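Local coordinates for protein endo-beta-1,4-xylanase Xyn10C (Pseudomonas cellulosa, PDB 1GNY) that cleaves internal beta-1,4 linkages of the xylan backbone and binds xylan and xylooligosaccharides through its N-terminal CBM15 module, the part described here, at residues L76-Q81 against V128-K133; A57-V62 against C110-D115; V65-K70 against L100-D105. All coordinates share one frame; numbering follows the deposited sequence.

Contact 1 of 3, residues L76-Q81 against V128-K133; sequences LQIFAQ and VGIQAK. With XYP (beta-D-xylopyranose), chain B; XYP (beta-D-xylopyranose), chain C.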
loop_
_atom_site.group_PDB
_atom_site.type_symbol
_atom_site.label_atom_id
_atom_site.label_comp_id
_atom_site.label_asym_id
_atom_site.label_seq_id
_atom_site.Cartn_x
_atom_site.Cartn_y
_atom_site.Cartn_z
ATOM N N LEU A 76 -6.674 5.530 -5.402
ATOM C CA LEU A 76 -5.621 4.922 -4.521
ATOM C C LEU A 76 -5.627 3.424 -4.704
ATOM O O LEU A 76 -6.695 2.744 -4.572
ATOM C CB LEU A 76 -5.834 5.267 -3.051
ATOM C CG LEU A 76 -5.443 6.666 -2.595
ATOM C CD1 LEU A 76 -5.881 6.879 -1.146
ATOM C CD2 LEU A 76 -3.943 6.930 -2.777
ATOM N N GLN A 77 -4.433 2.890 -4.916
ATOM C CA GLN A 77 -4.241 1.454 -5.118
ATOM C C GLN A 77 -3.281 0.850 -4.104
ATOM O O GLN A 77 -2.099 1.179 -4.123
ATOM C CB GLN A 77 -3.702 1.165 -6.526
ATOM C CG GLN A 77 -3.388 -0.320 -6.775
ATOM C CD GLN A 77 -2.923 -0.615 -8.190
ATOM O OE1 GLN A 77 -2.339 0.236 -8.875
ATOM N NE2 GLN A 77 -3.169 -1.840 -8.624
ATOM N N ILE A 78 -3.812 0.023 -3.220
ATOM C CA ILE A 78 -2.986 -0.856 -2.354
ATOM C C ILE A 78 -2.502 -1.964 -3.298
ATOM O O ILE A 78 -3.289 -2.518 -4.041
ATOM C CB ILE A 78 -3.771 -1.432 -1.148
ATOM C CG1 ILE A 78 -4.171 -0.321 -0.169
ATOM C CG2 ILE A 78 -2.958 -2.522 -0.439
ATOM C CD1 ILE A 78 -5.191 -0.744 0.852
ATOM N N PHE A 79 -1.243 -2.365 -3.192
ATOM C CA PHE A 79 -0.684 -3.429 -4.033
ATOM C C PHE A 79 0.385 -4.217 -3.289
ATOM O O PHE A 79 0.869 -3.778 -2.265
ATOM C CB PHE A 79 -0.110 -2.841 -5.338
ATOM C CG PHE A 79 1.068 -1.917 -5.136
ATOM C CD1 PHE A 79 0.901 -0.605 -4.695
ATOM C CD2 PHE A 79 2.363 -2.377 -5.352
ATOM C CE1 PHE A 79 1.989 0.245 -4.500
ATOM C CE2 PHE A 79 3.445 -1.560 -5.122
ATOM C CZ PHE A 79 3.268 -0.228 -4.713
ATOM N N ALA A 80 0.770 -5.365 -3.837
ATOM C CA ALA A 80 1.847 -6.178 -3.308
ATOM C C ALA A 80 2.537 -6.851 -4.502
ATOM O O ALA A 80 1.905 -7.125 -5.510
ATOM C CB ALA A 80 1.311 -7.208 -2.324
ATOM N N GLN A 81 3.835 -7.078 -4.414
ATOM C CA GLN A 81 4.580 -7.722 -5.529
ATOM C C GLN A 81 5.857 -8.376 -4.980
ATOM O O GLN A 81 6.393 -8.000 -3.930
ATOM C CB GLN A 81 4.948 -6.690 -6.644
ATOM C CG GLN A 81 5.788 -5.522 -6.120
ATOM C CD GLN A 81 5.938 -4.298 -7.050
ATOM O OE1 GLN A 81 6.088 -3.179 -6.544
ATOM N NE2 GLN A 81 6.010 -4.517 -8.386
ATOM N N VAL A 128 5.105 -4.302 -0.300
ATOM C CA VAL A 128 3.694 -3.938 -0.122
ATOM C C VAL A 128 3.579 -2.427 -0.007
ATOM O O VAL A 128 4.436 -1.780 0.609
ATOM C CB VAL A 128 3.086 -4.602 1.166
ATOM C CG1 VAL A 128 1.597 -4.227 1.335
ATOM C CG2 VAL A 128 3.274 -6.105 1.143
ATOM N N GLY A 129 2.554 -1.830 -0.589
ATOM C CA GLY A 129 2.373 -0.400 -0.417
ATOM C C GLY A 129 1.082 0.150 -0.954
ATOM O O GLY A 129 0.143 -0.639 -1.168
ATOM N N ILE A 130 1.046 1.467 -1.088
ATOM C CA ILE A 130 -0.114 2.200 -1.643
ATOM C C ILE A 130 0.404 3.265 -2.587
ATOM O O ILE A 130 1.414 3.912 -2.305
ATOM C CB ILE A 130 -1.030 2.771 -0.506
ATOM C CG1 ILE A 130 -2.378 3.245 -1.076
ATOM C CG2 ILE A 130 -0.301 3.801 0.330
ATOM C CD1 ILE A 130 -3.400 3.638 0.029
ATOM N N GLN A 131 -0.285 3.460 -3.704
ATOM C CA GLN A 131 0.153 4.411 -4.729
ATOM C C GLN A 131 -1.022 5.175 -5.342
ATOM O O GLN A 131 -2.159 4.655 -5.349
ATOM C CB GLN A 131 0.967 3.723 -5.843
ATOM C CG GLN A 131 0.170 2.654 -6.629
ATOM C CD GLN A 131 1.021 1.939 -7.688
ATOM O OE1 GLN A 131 2.238 2.184 -7.767
ATOM N NE2 GLN A 131 0.378 1.067 -8.515
ATOM N N ALA A 132 -0.732 6.356 -5.836
ATOM C CA ALA A 132 -1.726 7.170 -6.509
ATOM C C ALA A 132 -1.852 6.707 -7.962
ATOM O O ALA A 132 -0.870 6.311 -8.589
ATOM C CB ALA A 132 -1.320 8.621 -6.458
ATOM N N LYS A 133 -3.059 6.796 -8.498
ATOM C CA LYS A 133 -3.314 6.475 -9.908
ATOM C C LYS A 133 -4.170 7.582 -10.536
ATOM O O LYS A 133 -5.195 7.957 -9.976
ATOM C CB LYS A 133 -4.058 5.149 -10.091
ATOM C CG LYS A 133 -3.409 3.885 -9.490
ATOM C CD LYS A 133 -2.189 3.494 -10.208
ATOM C CE LYS A 133 -2.440 2.697 -11.508
ATOM N NZ LYS A 133 -1.152 2.881 -12.342
HETATM C C1 XYP B . 10.563 -0.678 -8.898
HETATM C C2 XYP B . 9.318 -0.444 -8.057
HETATM C C3 XYP B . 8.202 -1.405 -8.460
HETATM C C4 XYP B . 8.032 -1.427 -9.983
HETATM C C5 XYP B . 9.390 -1.639 -10.623
HETATM O O2 XYP B . 9.610 -0.659 -6.680
HETATM O O3 XYP B . 6.981 -1.030 -7.843
HETATM O O4 XYP B . 7.182 -2.504 -10.305
HETATM O O5 XYP B . 10.311 -0.643 -10.235
HETATM C C1 XYP C . 6.217 -2.320 -11.347
HETATM C C2 XYP C . 6.254 -3.554 -12.229
HETATM C C3 XYP C . 5.201 -3.388 -13.309
HETATM C C4 XYP C . 3.843 -3.142 -12.686
HETATM C C5 XYP C . 3.964 -1.972 -11.737
HETATM O O2 XYP C . 7.534 -3.684 -12.841
HETATM O O3 XYP C . 5.059 -4.582 -14.058
HETATM O O4 XYP C . 2.914 -2.827 -13.722
HETATM O O5 XYP C . 5.005 -2.179 -10.773
#
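Q131 and Q77 run side by side on neighbouring antiparallel strands, and Q131 NE2 donates to Q77 OE1 at 2.9 Å. The acceptor lies in the Q131 amide plane, yet NE2 stands 52° out of the Q77 carbonyl plane. Q131 also crosses F79, its CG 3.7 Å from F79 CE1 and its NE2 over one ring face; G129 N covers the opposite face. F79 CG sits between its backbone N and carbonyl carbon (chi1 65°), tipping the ring over the backbone of G129. Replacing Q131 by an alanine would probably cost Q77 OE1 its donor, S18 OG its partner at Q131 OE1, and F79 the cover on one face. In the backbone, Q77 with Q131 and F79 with G129 are hydrogen-bonded pairs. On the reverse face I78 CG1 meets I130 CD1 at 4.0 Å, and both side chains pack on M61 of the other sheet. Further along, Q81 NE2 donates to O4 of the chain B xylose (3.0 Å) and weakly to O5 of the chain C xylose, while Q127 NE2 bonds to Q81 OE1. On the sugar side amides make directional bonds, Q81 to xylose and Q131 to Q77 and S18, whereas the opposite face packs hydrocarbon.

Contact 2 of 3, residues A57-V62 against C110-D115; sequences AVIAMV and CTIDED
I59 and C110 form a hydrogen-bonded antiparallel pair in which both backbone groups of I59 find partners: I59 N donates to C110 O at 2.8 Å with an N-H...O angle of 169°, and C110 N returns a bond to I59 O at 2.9 Å, lying in the carbonyl plane and more bent. Two residues on, I112 N donates to A57 O at 2.9 Å, nearly in line with the carbonyl bond, which carries the ladder just past the end of strand 106-111. The same A57 O also receives a CA-H...O contact from T111 CA at 3.4 Å, and C110 O is approached likewise by V58 CA. Between these bonds V58 and T111 make a non-hydrogen-bonded pair; the backbone of V58 is bonded instead to T148 of strand 139-149. Strand 58-65 therefore lies between strands 106-111 and 139-149 in one sheet of the beta-jelly-roll sandwich of this carbohydrate-binding module. On the more open face V58 CG2 rests 3.8 Å from T111 OG1, a van der Waals touch. On the other, I59 and I112 both hold CG1 anti to the carbonyl carbon (chi1 -56° and -64°), and I59 CD1 meets I112 CD1 at 3.8 Å. Beside them I59 CB lies 4.3 Å from C110 CB, and the sulfur of C110 is tied to C93 in a disulfide. Past I112 the chain leaves the strand pairing and its polar groups turn to carboxylates: D113 N donates to E90 OE1 and E114 N to E55 OE1. E114 OE1 makes a salt bridge with K118 NZ, which probably eases the closeness of E114 OE2 to E90 OE1.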
loop_
_atom_site.group_PDB
_atom_site.type_symbol
_atom_site.label_atom_id
_atom_site.label_comp_id
_atom_site.label_asym_id
_atom_site.label_seq_id
_atom_site.Cartn_x
_atom_site.Cartn_y
_atom_site.Cartn_z
ATOM N N ALA A 57 -4.640 -13.342 2.385
ATOM C CA ALA A 57 -4.393 -12.362 3.448
ATOM C C ALA A 57 -5.166 -11.078 3.143
ATOM O O ALA A 57 -5.415 -10.760 1.981
ATOM C CB ALA A 57 -2.907 -12.037 3.577
ATOM N N VAL A 58 -5.543 -10.367 4.189
ATOM C CA VAL A 58 -6.238 -9.071 4.082
ATOM C C VAL A 58 -5.346 -7.955 4.611
ATOM O O VAL A 58 -4.951 -7.985 5.770
ATOM C CB VAL A 58 -7.568 -9.058 4.839
ATOM C CG1 VAL A 58 -8.255 -7.715 4.706
ATOM C CG2 VAL A 58 -8.450 -10.182 4.294
ATOM N N ILE A 59 -5.039 -6.989 3.749
ATOM C CA ILE A 59 -4.282 -5.785 4.112
ATOM C C ILE A 59 -5.287 -4.688 4.446
ATOM O O ILE A 59 -6.177 -4.396 3.621
ATOM C CB ILE A 59 -3.376 -5.323 2.934
ATOM C CG1 ILE A 59 -2.440 -6.454 2.493
ATOM C CG2 ILE A 59 -2.580 -4.074 3.302
ATOM C CD1 ILE A 59 -1.845 -6.226 1.131
ATOM N N ALA A 60 -5.168 -4.102 5.622
ATOM C CA ALA A 60 -6.038 -2.970 6.001
ATOM C C ALA A 60 -5.156 -1.770 6.324
ATOM O O ALA A 60 -4.273 -1.864 7.193
ATOM C CB ALA A 60 -6.904 -3.324 7.180
ATOM N N MET A 61 -5.383 -0.651 5.629
ATOM C CA MET A 61 -4.625 0.578 5.871
ATOM C C MET A 61 -5.513 1.693 6.399
ATOM O O MET A 61 -6.551 1.936 5.821
ATOM C CB MET A 61 -3.950 1.055 4.575
ATOM C CG MET A 61 -2.991 0.088 4.001
ATOM S SD MET A 61 -1.784 0.959 2.927
ATOM C CE MET A 61 -0.850 -0.447 2.403
ATOM N N VAL A 62 -5.113 2.360 7.480
ATOM C CA VAL A 62 -5.860 3.572 7.925
ATOM C C VAL A 62 -5.103 4.720 7.274
ATOM O O VAL A 62 -3.892 4.870 7.522
ATOM C CB VAL A 62 -5.903 3.762 9.429
ATOM C CG1 VAL A 62 -6.576 5.106 9.790
ATOM C CG2 VAL A 62 -6.667 2.614 10.102
ATOM N N CYS A 110 -7.560 -4.562 1.132
ATOM C CA CYS A 110 -7.133 -5.268 -0.059
ATOM C C CYS A 110 -6.900 -6.718 0.262
ATOM O O CYS A 110 -6.122 -7.029 1.157
ATOM C CB CYS A 110 -5.824 -4.675 -0.599
ATOM S SG CYS A 110 -5.179 -5.485 -2.070
ATOM N N THR A 111 -7.603 -7.601 -0.432
ATOM C CA THR A 111 -7.401 -9.055 -0.261
ATOM C C THR A 111 -6.439 -9.584 -1.337
ATOM O O THR A 111 -6.649 -9.382 -2.539
ATOM C CB THR A 111 -8.717 -9.837 -0.341
ATOM O OG1 THR A 111 -9.564 -9.474 0.746
ATOM C CG2 THR A 111 -8.507 -11.317 -0.130
ATOM N N ILE A 112 -5.392 -10.268 -0.896
ATOM C CA ILE A 112 -4.444 -10.904 -1.818
ATOM C C ILE A 112 -5.027 -12.261 -2.229
ATOM O O ILE A 112 -5.290 -13.105 -1.387
ATOM C CB ILE A 112 -3.040 -11.101 -1.165
ATOM C CG1 ILE A 112 -2.394 -9.746 -0.841
ATOM C CG2 ILE A 112 -2.151 -11.955 -2.070
ATOM C CD1 ILE A 112 -1.109 -9.821 0.062
ATOM N N ASP A 113 -5.233 -12.457 -3.522
ATOM C CA ASP A 113 -5.790 -13.709 -4.048
ATOM C C ASP A 113 -5.361 -13.911 -5.520
ATOM O O ASP A 113 -6.000 -13.388 -6.438
ATOM C CB ASP A 113 -7.311 -13.682 -3.928
ATOM C CG ASP A 113 -7.982 -14.974 -4.405
ATOM O OD1 ASP A 113 -7.306 -16.010 -4.603
ATOM O OD2 ASP A 113 -9.214 -15.022 -4.620
ATOM N N GLU A 114 -4.272 -14.647 -5.708
ATOM C CA GLU A 114 -3.741 -14.990 -7.033
ATOM C C GLU A 114 -4.009 -16.465 -7.344
ATOM O O GLU A 114 -3.822 -17.347 -6.508
ATOM C CB GLU A 114 -2.251 -14.668 -7.150
ATOM C CG GLU A 114 -1.947 -13.161 -7.136
ATOM C CD GLU A 114 -2.413 -12.464 -8.409
ATOM O OE1 GLU A 114 -1.812 -12.683 -9.477
ATOM O OE2 GLU A 114 -3.406 -11.709 -8.340
ATOM N N ASP A 115 -4.454 -16.718 -8.569
ATOM C CA ASP A 115 -4.836 -18.085 -8.983
ATOM C C ASP A 115 -3.668 -19.091 -8.927
ATOM O O ASP A 115 -3.878 -20.250 -8.573
ATOM C CB ASP A 115 -5.467 -18.087 -10.377
ATOM C CG ASP A 115 -6.841 -17.430 -10.417
ATOM O OD1 ASP A 115 -7.557 -17.366 -9.385
ATOM O OD2 ASP A 115 -7.296 -16.947 -11.476
#

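Contact 3 of 3, residues V65-K70 against L100-D105; sequences VSAEFK and LTADTD. With NA (sodium ion), chain D.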
loop_
_atom_site.group_PDB
_atom_site.type_symbol
_atom_site.label_atom_id
_atom_site.label_comp_id
_atom_site.label_asym_id
_atom_site.label_seq_id
_atom_site.Cartn_x
_atom_site.Cartn_y
_atom_site.Cartn_z
ATOM N N VAL A 65 -6.272 11.474 3.477
ATOM C CA VAL A 65 -5.989 12.069 2.159
ATOM C C VAL A 65 -6.164 13.598 2.196
ATOM O O VAL A 65 -7.097 14.095 2.809
ATOM C CB VAL A 65 -6.712 11.360 0.977
ATOM C CG1 VAL A 65 -7.352 9.974 1.365
ATOM C CG2 VAL A 65 -7.671 12.244 0.221
ATOM N N SER A 66 -5.240 14.333 1.589
ATOM C CA SER A 66 -5.319 15.805 1.615
ATOM C C SER A 66 -6.399 16.327 0.669
ATOM O O SER A 66 -6.844 15.654 -0.280
ATOM C CB SER A 66 -3.984 16.479 1.256
ATOM O OG SER A 66 -3.736 16.441 -0.136
ATOM N N ALA A 67 -6.795 17.565 0.923
ATOM C CA ALA A 67 -7.815 18.231 0.094
ATOM C C ALA A 67 -7.395 18.323 -1.385
ATOM O O ALA A 67 -8.200 18.084 -2.301
ATOM C CB ALA A 67 -8.104 19.626 0.660
ATOM N N GLU A 68 -6.126 18.660 -1.619
ATOM C CA GLU A 68 -5.609 18.716 -2.986
ATOM C C GLU A 68 -5.662 17.346 -3.680
ATOM O O GLU A 68 -5.913 17.267 -4.884
ATOM C CB GLU A 68 -4.169 19.255 -3.006
ATOM C CG GLU A 68 -4.073 20.764 -2.853
ATOM C CD GLU A 68 -2.631 21.250 -2.700
ATOM O OE1 GLU A 68 -1.734 20.451 -2.347
ATOM O OE2 GLU A 68 -2.373 22.450 -2.944
ATOM N N PHE A 69 -5.409 16.268 -2.924
ATOM C CA PHE A 69 -5.510 14.920 -3.510
ATOM C C PHE A 69 -6.967 14.630 -3.898
ATOM O O PHE A 69 -7.240 14.120 -4.988
ATOM C CB PHE A 69 -4.968 13.812 -2.596
ATOM C CG PHE A 69 -4.903 12.447 -3.265
ATOM C CD1 PHE A 69 -6.035 11.612 -3.367
ATOM C CD2 PHE A 69 -3.737 12.005 -3.839
ATOM C CE1 PHE A 69 -5.952 10.388 -4.015
ATOM C CE2 PHE A 69 -3.676 10.788 -4.501
ATOM C CZ PHE A 69 -4.783 9.994 -4.592
ATOM N N LYS A 70 -7.882 14.903 -2.980
ATOM C CA LYS A 70 -9.308 14.679 -3.302
ATOM C C LYS A 70 -9.721 15.512 -4.553
ATOM O O LYS A 70 -10.405 14.981 -5.463
ATOM C CB LYS A 70 -10.196 14.989 -2.095
ATOM C CG LYS A 70 -11.713 14.979 -2.380
ATOM C CD LYS A 70 -12.238 13.638 -2.777
ATOM C CE LYS A 70 -13.778 13.688 -2.932
ATOM N NZ LYS A 70 -14.375 12.368 -3.378
ATOM N N LEU A 100 -13.386 8.335 -1.734
ATOM C CA LEU A 100 -12.480 9.014 -0.789
ATOM C C LEU A 100 -13.045 10.358 -0.328
ATOM O O LEU A 100 -13.919 10.967 -0.967
ATOM C CB LEU A 100 -11.128 9.226 -1.455
ATOM C CG LEU A 100 -10.433 7.993 -2.092
ATOM C CD1 LEU A 100 -9.194 8.448 -2.887
ATOM C CD2 LEU A 100 -10.088 6.985 -1.037
ATOM N N THR A 101 -12.466 10.847 0.759
ATOM C CA THR A 101 -12.762 12.163 1.319
ATOM C C THR A 101 -11.508 12.680 2.021
ATOM O O THR A 101 -10.685 11.890 2.524
ATOM C CB THR A 101 -13.922 12.115 2.346
ATOM O OG1 THR A 101 -14.174 13.439 2.861
ATOM C CG2 THR A 101 -13.584 11.287 3.559
ATOM N N ALA A 102 -11.379 13.990 2.045
ATOM C CA ALA A 102 -10.320 14.624 2.828
ATOM C C ALA A 102 -10.806 14.999 4.237
ATOM O O ALA A 102 -10.003 15.487 5.070
ATOM C CB ALA A 102 -9.837 15.860 2.117
ATOM N N ASP A 103 -12.080 14.783 4.526
ATOM C CA ASP A 103 -12.693 15.277 5.775
ATOM C C ASP A 103 -12.449 14.433 7.033
ATOM O O ASP A 103 -12.578 14.936 8.160
ATOM C CB ASP A 103 -14.207 15.383 5.603
ATOM C CG ASP A 103 -14.610 16.342 4.539
ATOM O OD1 ASP A 103 -13.922 17.369 4.366
ATOM O OD2 ASP A 103 -15.623 16.177 3.836
ATOM N N THR A 104 -12.216 13.130 6.842
ATOM C CA THR A 104 -11.965 12.189 7.932
ATOM C C THR A 104 -10.942 11.159 7.488
ATOM O O THR A 104 -10.655 10.986 6.302
ATOM C CB THR A 104 -13.259 11.431 8.364
ATOM O OG1 THR A 104 -13.614 10.447 7.384
ATOM C CG2 THR A 104 -14.491 12.325 8.479
ATOM N N ASP A 105 -10.387 10.473 8.472
ATOM C CA ASP A 105 -9.576 9.281 8.200
ATOM C C ASP A 105 -10.471 8.195 7.578
ATOM O O ASP A 105 -11.700 8.158 7.799
ATOM C CB ASP A 105 -8.977 8.658 9.467
ATOM C CG ASP A 105 -7.927 9.520 10.127
ATOM O OD1 ASP A 105 -7.468 10.505 9.508
ATOM O OD2 ASP A 105 -7.514 9.292 11.288
HETATM NA NA NA D . -7.645 15.032 5.230
HETATM O O HOH W 1 -8.888 11.816 4.412
HETATM O O HOH W 2 -6.925 16.838 5.364
HETATM O O HOH W 3 -9.029 14.949 7.638
#
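K70 starts with CG anti to its backbone N (chi1 172°) and bends once, at chi2 (65°), before running straight; this bend brings NZ to L100 O, where it donates at 2.8 Å. One residue earlier F69 CG, likewise anti to the backbone N (chi1 -173°), carries the ring out so that its edge meets L100, F69 CE1 to L100 CD1 3.9 Å. The loop 100-105 is thereby docked on the first turn of helix 67-72, in the jelly-roll module, with a sodium ion bound where loop and helix start meet. The ion is held by two backbone carbonyls, V65 O at 2.6 Å and A102 O at 2.4 Å, with N64 OD1 and a water also bound; a second water, modelled very close to the ion, is doubtful. A102 CA also makes a CA-H...O contact to V65 O at 3.3 Å, and its CB lies against the start of the helix, near A67 N. An ordered water adds another link: V65 N donates to it at 2.8 Å, and T101 O and T104 O both lie within hydrogen-bonding distance of the same molecule. The carbonyl of L100 sits at the other end of the docked loop, and K70 NZ has a second acceptor there in S97 O, so the ammonium group bridges two backbone carbonyls. On the side of strand 75-82, the side chains of L100 and F69 pack against L76, joining the docked loop and the helix to that strand. S66 is the N-cap of the helix: its OG accepts from F69 N at 3.3 Å and also from T139 N. Within the loop T101 makes an ST turn, its OG1 accepting from D103 N at 3.0 Å.

Overall arrangement
Contact 1 lies at the middle of the module, its centre about 11 Å from that of contact 2 and about 17 Å from that of contact 3, whereas the centres of contacts 2 and 3 are about 22 Å apart. Between the two sheets I78 CG2 of contact 1 meets C110 CB of contact 2 at 3.6 Å. At the other end L76 CD2 touches F69 CZ of contact 3 at 3.7 Å. Xylose is bound directly at contact 1, through Q81; the side chain of C110 in contact 2 is about 12 Å from a bound xylose. The sodium ion of contact 3 lies away from the carbohydrate site, about 10 Å from the side chain of L76.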